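PDB 5I2A: diol-dehydratase from Roseburia inulinivorans, which dehydrates 1,2-propanediol without vitamin B12, as a member of the glycyl radical enzyme family. Local coordinates for residues K119-L122 and A123-Y127. Residues are numbered along the deposited sequence; the frame is centred on the assembly and turned at random.
Sequences KRLL and AADAY
From K119–A123 through R120–A124 to L121–D125, successive backbone i+4→i hydrogen bonds build the C-terminal part of the α-helix 115-125, and the next, A126 N to L122 O at 3.4 Å, is weak and bent to 139°. The bond from D125 N to L121 O is much shorter, 2.7 Å. This amphipathic helix end lies about 29 Å from the centre of the chain, centre to centre, within the pyruvate formate lyase-like part. L121 suits its buried place because its aliphatic branch reaches A34 of helix 32-43 and L96 of helix 94-97, whereas K119, on the exposed side, can hold its charge in solvent. R120 reaches back to a salt bridge with E35. A124 CB lies 3.5 Å from R120 O, ordinary helix geometry; its methyl suits a buried position whose carbonyl also accepts a hydrogen bond from T38. With CG beside its backbone N (chi1 -69°), D125 keeps its short carboxylate close to its own helix, resting on P89 and Y93, with OD2 4.0 Å from L121 CB. OD2 also approaches E97, a like charge that may favour a proton shared within the pair. With an alanine here the carboxylate is lost, which would probably open a gap between L121, P89 and Y93. L121 O, already bonded by D125 N, stands almost squarely over the carboxylate plane, 2.9 Å from D125 CG and 3.1 Å from D125 OD2, two acceptor oxygens with no hydrogen bond between them.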
loop_
_atom_site.group_PDB
_atom_site.type_symbol
_atom_site.label_atom_id
_atom_site.label_comp_id
_atom_site.label_asym_id
_atom_site.label_seq_id
_atom_site.Cartn_x
_atom_site.Cartn_y
_atom_site.Cartn_z
ATOM N N LYS A 119 -9.665 30.616 -10.882
ATOM C CA LYS A 119 -10.710 30.346 -9.898
ATOM C C LYS A 119 -11.102 28.877 -9.882
ATOM O O LYS A 119 -11.289 28.294 -8.821
ATOM C CB LYS A 119 -11.948 31.212 -10.153
ATOM C CG LYS A 119 -11.705 32.708 -9.967
ATOM C CD LYS A 119 -10.677 32.995 -8.860
ATOM C CE LYS A 119 -11.282 32.878 -7.451
ATOM N NZ LYS A 119 -10.359 33.371 -6.385
ATOM N N ARG A 120 -11.238 28.284 -11.062
ATOM C CA ARG A 120 -11.601 26.884 -11.142
ATOM C C ARG A 120 -10.516 25.963 -10.572
ATOM O O ARG A 120 -10.829 24.978 -9.916
ATOM C CB ARG A 120 -11.903 26.512 -12.577
ATOM C CG ARG A 120 -13.073 27.287 -13.141
ATOM C CD ARG A 120 -13.833 26.458 -14.123
ATOM N NE ARG A 120 -13.341 26.611 -15.460
ATOM C CZ ARG A 120 -13.342 25.662 -16.383
ATOM N NH1 ARG A 120 -13.777 24.442 -16.110
ATOM N NH2 ARG A 120 -12.889 25.946 -17.589
ATOM N N LEU A 121 -9.251 26.291 -10.822
ATOM C CA LEU A 121 -8.151 25.492 -10.295
ATOM C C LEU A 121 -8.106 25.586 -8.774
ATOM O O LEU A 121 -7.857 24.590 -8.109
ATOM C CB LEU A 121 -6.803 25.923 -10.897
ATOM C CG LEU A 121 -6.585 25.521 -12.354
ATOM C CD1 LEU A 121 -5.244 26.015 -12.897
ATOM C CD2 LEU A 121 -6.711 24.005 -12.516
ATOM N N LEU A 122 -8.372 26.772 -8.227
ATOM C CA LEU A 122 -8.336 26.943 -6.777
ATOM C C LEU A 122 -9.332 26.020 -6.099
ATOM O O LEU A 122 -9.012 25.372 -5.102
ATOM C CB LEU A 122 -8.619 28.389 -6.378
ATOM C CG LEU A 122 -7.476 29.377 -6.605
ATOM C CD1 LEU A 122 -7.923 30.803 -6.278
ATOM C CD2 LEU A 122 -6.271 28.994 -5.778
ATOM N N ALA A 123 -10.534 25.953 -6.661
ATOM C CA ALA A 123 -11.590 25.134 -6.098
ATOM C C ALA A 123 -11.279 23.651 -6.251
ATOM O O ALA A 123 -11.467 22.873 -5.321
ATOM C CB ALA A 123 -12.933 25.459 -6.759
ATOM N N ALA A 124 -10.825 23.259 -7.436
ATOM C CA ALA A 124 -10.512 21.856 -7.672
ATOM C C ALA A 124 -9.289 21.405 -6.869
ATOM O O ALA A 124 -9.302 20.323 -6.300
ATOM C CB ALA A 124 -10.303 21.603 -9.147
ATOM N N ASP A 125 -8.251 22.235 -6.810
ATOM C CA ASP A 125 -7.005 21.855 -6.149
ATOM C C ASP A 125 -7.179 21.609 -4.645
ATOM O O ASP A 125 -6.454 20.809 -4.056
ATOM C CB ASP A 125 -5.932 22.931 -6.316
ATOM C CG ASP A 125 -5.410 23.066 -7.742
ATOM O OD1 ASP A 125 -5.628 22.183 -8.586
ATOM O OD2 ASP A 125 -4.760 24.091 -8.003
ATOM N N ALA A 126 -8.110 22.331 -4.021
ATOM C CA ALA A 126 -8.254 22.280 -2.573
ATOM C C ALA A 126 -8.467 20.850 -2.095
ATOM O O ALA A 126 -8.027 20.481 -1.022
ATOM C CB ALA A 126 -9.405 23.176 -2.109
ATOM N N TYR A 127 -9.133 20.054 -2.916
ATOM C CA TYR A 127 -9.362 18.656 -2.619
ATOM C C TYR A 127 -8.068 17.847 -2.464
ATOM O O TYR A 127 -8.021 16.890 -1.693
ATOM C CB TYR A 127 -10.214 18.016 -3.715
ATOM C CG TYR A 127 -10.479 16.550 -3.447
ATOM C CD1 TYR A 127 -11.421 16.158 -2.499
ATOM C CD2 TYR A 127 -9.767 15.567 -4.112
ATOM C CE1 TYR A 127 -11.657 14.820 -2.239
ATOM C CE2 TYR A 127 -9.986 14.239 -3.857
ATOM C CZ TYR A 127 -10.939 13.870 -2.925
ATOM O OH TYR A 127 -11.161 12.547 -2.695
#